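Local coordinates for protein gamma-D-glutamyl-L-lysine dipeptidyl-peptidase (Bacillus cereus ATCC 10987, PDB 3H41) that probably hydrolyses gamma-D-glutamyl-L-lysine bonds in the peptides of bacterial cell wall murein, releasing the dipeptide L-Ala-gamma-D-Glu as a cysteine peptidase of the C40 family, at residues 119-124 with 176-181; 142-147 with 224-229. All blocks are in the same frame, centred on the assembly; numbering follows the deposited sequence. Where two conformers were deposited one is given.

Contact 1 (119-124 with 176-181)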
loop_
_atom_site.group_PDB
_atom_site.type_symbol
_atom_site.label_atom_id
_atom_site.label_comp_id
_atom_site.label_asym_id
_atom_site.label_seq_id
_atom_site.Cartn_x
_atom_site.Cartn_y
_atom_site.Cartn_z
ATOM N N PHE A 119 -15.439 -7.091 7.476
ATOM C CA PHE A 119 -14.875 -5.750 7.339
ATOM C C PHE A 119 -15.291 -5.115 6.030
ATOM O O PHE A 119 -15.698 -5.787 5.085
ATOM C CB PHE A 119 -13.360 -5.741 7.494
ATOM C CG PHE A 119 -12.602 -6.569 6.471
ATOM C CD1 PHE A 119 -12.463 -6.147 5.148
ATOM C CD2 PHE A 119 -11.927 -7.723 6.863
ATOM C CE1 PHE A 119 -11.762 -6.899 4.228
ATOM C CE2 PHE A 119 -11.214 -8.495 5.939
ATOM C CZ PHE A 119 -11.146 -8.090 4.612
ATOM N N VAL A 120 -15.166 -3.790 5.997
ATOM C CA VAL A 120 -15.361 -3.010 4.813
ATOM C C VAL A 120 -13.985 -2.714 4.259
ATOM O O VAL A 120 -13.081 -2.320 5.009
ATOM C CB VAL A 120 -16.079 -1.664 5.125
ATOM C CG1 VAL A 120 -16.159 -0.782 3.854
ATOM C CG2 VAL A 120 -17.490 -1.928 5.693
ATOM N N LEU A 121 -13.815 -2.967 2.970
ATOM C CA LEU A 121 -12.570 -2.679 2.263
ATOM C C LEU A 121 -12.851 -1.462 1.383
ATOM O O LEU A 121 -13.832 -1.433 0.644
ATOM C CB LEU A 121 -12.124 -3.867 1.418
ATOM C CG LEU A 121 -10.713 -3.648 0.804
ATOM C CD1 LEU A 121 -9.753 -4.727 1.121
ATOM C CD2 LEU A 121 -10.905 -3.530 -0.700
ATOM N N VAL A 122 -12.029 -0.432 1.495
ATOM C CA VAL A 122 -12.246 0.773 0.748
ATOM C C VAL A 122 -11.799 0.481 -0.706
ATOM O O VAL A 122 -10.679 0.028 -0.915
ATOM C CB VAL A 122 -11.431 1.919 1.347
ATOM C CG1 VAL A 122 -11.515 3.159 0.473
ATOM C CG2 VAL A 122 -11.905 2.219 2.733
ATOM N N THR A 123 -12.663 0.742 -1.680
ATOM C CA THR A 123 -12.466 0.256 -3.046
ATOM C C THR A 123 -12.336 1.374 -4.103
ATOM O O THR A 123 -12.282 1.097 -5.285
ATOM C CB THR A 123 -13.587 -0.736 -3.453
ATOM O OG1 THR A 123 -14.868 -0.162 -3.151
ATOM C CG2 THR A 123 -13.414 -2.053 -2.685
ATOM N N LYS A 124 -12.349 2.623 -3.676
ATOM C CA LYS A 124 -11.940 3.743 -4.513
ATOM C C LYS A 124 -10.520 4.204 -4.122
ATOM O O LYS A 124 -10.068 3.947 -3.022
ATOM C CB LYS A 124 -12.908 4.909 -4.341
ATOM C CG LYS A 124 -14.320 4.589 -4.823
ATOM C CD LYS A 124 -14.391 4.675 -6.335
ATOM C CE LYS A 124 -15.852 4.652 -6.827
ATOM N NZ LYS A 124 -16.497 3.336 -6.516
ATOM N N THR A 176 -16.647 -2.036 -0.135
ATOM C CA THR A 176 -17.222 -3.364 -0.323
ATOM C C THR A 176 -17.055 -4.106 0.990
ATOM O O THR A 176 -16.004 -3.949 1.603
ATOM C CB THR A 176 -16.374 -4.118 -1.383
ATOM O OG1 THR A 176 -16.424 -3.411 -2.637
ATOM C CG2 THR A 176 -16.827 -5.561 -1.559
ATOM N N PHE A 177 -17.989 -4.959 1.399
ATOM C CA PHE A 177 -17.658 -5.750 2.580
ATOM C C PHE A 177 -17.332 -7.194 2.277
ATOM O O PHE A 177 -17.751 -7.744 1.261
ATOM C CB PHE A 177 -18.629 -5.569 3.761
ATOM C CG PHE A 177 -19.855 -6.400 3.693
ATOM C CD1 PHE A 177 -19.867 -7.671 4.230
ATOM C CD2 PHE A 177 -21.018 -5.880 3.132
ATOM C CE1 PHE A 177 -21.004 -8.438 4.192
ATOM C CE2 PHE A 177 -22.171 -6.632 3.086
ATOM C CZ PHE A 177 -22.172 -7.918 3.622
ATOM N N TYR A 178 -16.509 -7.753 3.146
ATOM C CA TYR A 178 -15.987 -9.114 3.019
ATOM C C TYR A 178 -15.873 -9.759 4.398
ATOM O O TYR A 178 -15.641 -9.064 5.393
ATOM C CB TYR A 178 -14.589 -9.099 2.391
ATOM C CG TYR A 178 -14.465 -8.579 0.961
ATOM C CD1 TYR A 178 -14.973 -9.301 -0.123
ATOM C CD2 TYR A 178 -13.748 -7.413 0.692
ATOM C CE1 TYR A 178 -14.830 -8.828 -1.442
ATOM C CE2 TYR A 178 -13.578 -6.951 -0.602
ATOM C CZ TYR A 178 -14.111 -7.672 -1.664
ATOM O OH TYR A 178 -13.909 -7.194 -2.932
ATOM N N ARG A 179 -15.973 -11.093 4.457
ATOM C CA ARG A 179 -15.899 -11.828 5.729
ATOM C C ARG A 179 -14.487 -11.834 6.304
ATOM O O ARG A 179 -14.306 -11.780 7.527
ATOM C CB ARG A 179 -16.419 -13.263 5.539
ATOM C CG ARG A 179 -17.776 -13.321 4.839
ATOM N N SER A 180 -13.486 -11.869 5.431
ATOM C CA SER A 180 -12.069 -11.925 5.823
ATOM C C SER A 180 -11.203 -11.859 4.571
ATOM O O SER A 180 -11.741 -11.982 3.462
ATOM C CB SER A 180 -11.752 -13.232 6.538
ATOM O OG SER A 180 -11.846 -14.306 5.641
ATOM N N GLN A 181 -9.883 -11.725 4.745
ATOM C CA GLN A 181 -8.923 -11.634 3.612
ATOM C C GLN A 181 -9.080 -12.888 2.791
ATOM O O GLN A 181 -9.143 -12.859 1.536
ATOM C CB GLN A 181 -7.479 -11.520 4.125
ATOM C CG GLN A 181 -6.336 -11.598 3.070
ATOM C CD GLN A 181 -6.236 -10.354 2.174
ATOM O OE1 GLN A 181 -6.954 -9.388 2.386
ATOM N NE2 GLN A 181 -5.358 -10.397 1.153
#
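Phe-119 and Tyr-178 exchange two backbone hydrogen bonds at one end of an antiparallel strand pair that joins the first and last strands of the second SH3-like domain. Phe-119 N donates a hydrogen bond to Tyr-178 O at 2.9 Å, and Tyr-178 N donates one to Phe-119 O. Two residues along, Leu-121 N donates to Thr-176 O at 2.8 Å in an almost straight bond (174°), while the answering bond from Thr-176 N to Leu-121 O is more bent (153°). Val-120 and Phe-177 form the non-hydrogen-bonded pair between them; here Phe-119 O meets Phe-177 CA, a CA-H...O contact of 3.2 Å. Val-120, which makes no hydrogen bond to 176-181, bonds through its backbone to Leu-148 of strand 147-153, so 119-122 is paired on both flanks.

Beta-branched Val-120 and Thr-176 and aromatic Phe-119 and Tyr-178 suit strands, and on one face Phe-119, Leu-121 and Tyr-178 gather. Leu-121 CB lies at the edge of the Tyr-178 ring, in its plane, 4.0 Å from CE2. With CG held between backbone N and carbonyl carbon (chi1 61°), the Phe-119 ring swings back over its neighbour strand, so that Tyr-178 O lies over one face, toward its rim. The chain passes close to this ring at Ser-180, whose OG is hydrogen-bonded to Asp-183: Phe-119 CE2 is 3.5 Å from Ser-180 CA.

Contact 2 (142-147 with 224-229)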
loop_
_atom_site.group_PDB
_atom_site.type_symbol
_atom_site.label_atom_id
_atom_site.label_comp_id
_atom_site.label_asym_id
_atom_site.label_seq_id
_atom_site.Cartn_x
_atom_site.Cartn_y
_atom_site.Cartn_z
ATOM N N VAL A 142 -9.327 8.296 3.587
ATOM C CA VAL A 142 -8.653 7.013 3.722
ATOM C C VAL A 142 -8.305 6.433 2.344
ATOM O O VAL A 142 -8.975 6.721 1.322
ATOM C CB VAL A 142 -9.477 6.009 4.528
ATOM C CG1 VAL A 142 -9.545 6.472 6.007
ATOM C CG2 VAL A 142 -10.889 5.837 3.964
ATOM N N SER A 143 -7.288 5.572 2.336
ATOM C CA SER A 143 -6.831 4.921 1.119
ATOM C C SER A 143 -7.606 3.667 0.702
ATOM O O SER A 143 -8.039 2.891 1.526
ATOM C CB SER A 143 -5.369 4.490 1.341
ATOM O OG SER A 143 -4.881 3.678 0.279
ATOM N N TYR A 144 -7.718 3.463 -0.604
ATOM C CA TYR A 144 -7.933 2.160 -1.197
ATOM C C TYR A 144 -7.196 1.130 -0.347
ATOM O O TYR A 144 -6.049 1.327 0.072
ATOM C CB TYR A 144 -7.358 2.131 -2.632
ATOM C CG TYR A 144 -7.635 0.827 -3.318
ATOM C CD1 TYR A 144 -8.903 0.544 -3.798
ATOM C CD2 TYR A 144 -6.658 -0.166 -3.416
ATOM C CE1 TYR A 144 -9.183 -0.675 -4.411
ATOM C CE2 TYR A 144 -6.938 -1.411 -4.017
ATOM C CZ TYR A 144 -8.226 -1.652 -4.505
ATOM O OH TYR A 144 -8.603 -2.863 -5.093
ATOM N N ASN A 145 -7.888 0.041 -0.068
ATOM C CA ASN A 145 -7.310 -1.142 0.599
ATOM C C ASN A 145 -7.276 -1.040 2.121
ATOM O O ASN A 145 -6.764 -1.939 2.777
ATOM C CB ASN A 145 -5.904 -1.478 0.082
ATOM C CG ASN A 145 -5.469 -2.891 0.459
ATOM O OD1 ASN A 145 -6.261 -3.851 0.383
ATOM N ND2 ASN A 145 -4.210 -3.019 0.910
ATOM N N THR A 146 -7.798 0.052 2.666
ATOM C CA THR A 146 -8.062 0.194 4.115
ATOM C C THR A 146 -9.182 -0.789 4.485
ATOM O O THR A 146 -10.161 -0.906 3.734
ATOM C CB THR A 146 -8.467 1.636 4.443
ATOM O OG1 THR A 146 -7.389 2.560 4.070
ATOM C CG2 THR A 146 -8.851 1.797 5.946
ATOM N N ARG A 147 -9.014 -1.522 5.589
ATOM C CA ARG A 147 -10.013 -2.451 6.080
ATOM C C ARG A 147 -10.407 -2.058 7.487
ATOM O O ARG A 147 -9.551 -1.936 8.343
ATOM C CB ARG A 147 -9.511 -3.888 6.104
ATOM C CG ARG A 147 -9.046 -4.431 4.771
ATOM C CD ARG A 147 -7.501 -4.428 4.674
ATOM N NE ARG A 147 -7.077 -4.925 3.366
ATOM C CZ ARG A 147 -7.107 -6.210 2.997
ATOM N NH1 ARG A 147 -7.477 -7.162 3.842
ATOM N NH2 ARG A 147 -6.745 -6.547 1.781
ATOM N N TYR A 224 -2.819 -6.751 -5.614
ATOM C CA TYR A 224 -3.054 -8.168 -5.274
ATOM C C TYR A 224 -3.677 -8.349 -3.901
ATOM O O TYR A 224 -4.607 -9.135 -3.767
ATOM C CB TYR A 224 -1.776 -8.990 -5.439
ATOM C CG TYR A 224 -1.616 -9.492 -6.848
ATOM C CD1 TYR A 224 -2.178 -10.745 -7.233
ATOM C CD2 TYR A 224 -0.948 -8.766 -7.818
ATOM C CE1 TYR A 224 -2.057 -11.218 -8.498
ATOM C CE2 TYR A 224 -0.835 -9.253 -9.117
ATOM C CZ TYR A 224 -1.392 -10.495 -9.433
ATOM O OH TYR A 224 -1.320 -11.012 -10.696
ATOM N N LYS A 225 -3.202 -7.601 -2.908
ATOM C CA LYS A 225 -3.650 -7.765 -1.538
ATOM C C LYS A 225 -5.131 -7.435 -1.388
ATOM O O LYS A 225 -5.873 -8.143 -0.674
ATOM C CB LYS A 225 -2.838 -6.895 -0.598
ATOM C CG LYS A 225 -3.237 -7.137 0.852
ATOM C CD LYS A 225 -2.101 -7.152 1.823
ATOM C CE LYS A 225 -2.612 -7.240 3.266
ATOM N NZ LYS A 225 -1.756 -6.482 4.248
ATOM N N SER A 226 -5.555 -6.399 -2.107
ATOM C CA SER A 226 -6.968 -5.956 -2.099
ATOM C C SER A 226 -7.919 -6.955 -2.731
ATOM O O SER A 226 -9.145 -6.845 -2.550
ATOM C CB SER A 226 -7.097 -4.596 -2.786
ATOM O OG SER A 226 -6.925 -4.653 -4.203
ATOM N N HIS A 227 -7.368 -7.899 -3.492
ATOM C CA HIS A 227 -8.117 -8.976 -4.126
ATOM C C HIS A 227 -7.812 -10.336 -3.475
ATOM O O HIS A 227 -8.026 -11.413 -4.090
ATOM C CB HIS A 227 -7.815 -9.010 -5.634
ATOM C CG HIS A 227 -8.426 -7.867 -6.377
ATOM N ND1 HIS A 227 -9.765 -7.834 -6.705
ATOM C CD2 HIS A 227 -7.905 -6.689 -6.802
ATOM C CE1 HIS A 227 -10.031 -6.710 -7.348
ATOM N NE2 HIS A 227 -8.926 -5.988 -7.409
ATOM N N GLY A 228 -7.333 -10.284 -2.239
ATOM C CA GLY A 228 -7.170 -11.488 -1.389
ATOM C C GLY A 228 -5.875 -12.280 -1.549
ATOM O O GLY A 228 -5.731 -13.362 -0.989
ATOM N N ILE A 229 -4.929 -11.750 -2.304
ATOM C CA ILE A 229 -3.653 -12.474 -2.572
ATOM C C ILE A 229 -2.492 -11.654 -2.015
ATOM O O ILE A 229 -2.199 -10.564 -2.494
ATOM C CB ILE A 229 -3.471 -12.748 -4.071
ATOM C CG1 ILE A 229 -4.648 -13.557 -4.606
ATOM C CG2 ILE A 229 -2.117 -13.451 -4.318
ATOM C CD1 ILE A 229 -4.590 -13.861 -6.064
#
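Tyr-144 and Ser-226 share the one hydrogen bond that clearly spans this contact, between Tyr-144 OH and Ser-226 OG at 2.6 Å. The serine oxygen lies at the ring edge, near the ring plane. Tyrosine suits the place because its long, rigid side chain carries a hydroxyl across to the helix end; CG anti to the backbone N (chi1 -176°) sends it that way. Ser-226 OG also bonds Ile-223 O, so the buried hydroxyl has partners in both the tyrosine and the helix backbone. Phe-199 packs edge-to-face with the tyrosine ring.

Polar contacts within 142-147 shape the other half. Arg-147 grips Asn-145 side-on, NH2 and NE both directed at OD1, 3.1 Å and 3.3 Å away. The amide oxygen lies in the guanidinium plane, although NE stands well above the plane of the amide. Ser-143 to Thr-146 make a type II turn, and Asn-145 takes its third position with positive phi, which asparagine tolerates better than most residues.

This turn belongs to the SH3-like domain, whereas 224-229 ends helix 218-225 of the NlpC/P60 catalytic domain. The helix stops in a Schellman motif: Ile-229 N bonds Tyr-224 O, Gly-228 N bonds Lys-225 O, and Gly-228 supplies the positive phi.

Close packing completes the interface. Asn-145 OD1 comes within 3.3 Å of Ser-226 CA, and Lys-225 CE sits over a face of the Arg-147 guanidinium. The lysine's NZ bonds Gly-86 O, while Arg-147 NH1 is taken by Gln-181 OE1.

How the contacts relate
The centres of contacts 1 and 2 lie about 8 Å apart, and their segments alternate along the chain: 119-124, 142-147, 176-181, then 224-229. The first three belong to the second SH3-like domain and the last to the NlpC/P60 domain, so contact 1 joins strands within one domain whereas contact 2 crosses a domain boundary. Strands 119-122, 139-143 and 175-178 share one antiparallel sheet. A direct bond ties the contacts together: Val-122 O is 2.9 Å from Asn-145 N. Gln-181 NE2 also bonds Lys-225 O, so the chain that leaves strand 175-178 is bonded to both sides of the domain boundary.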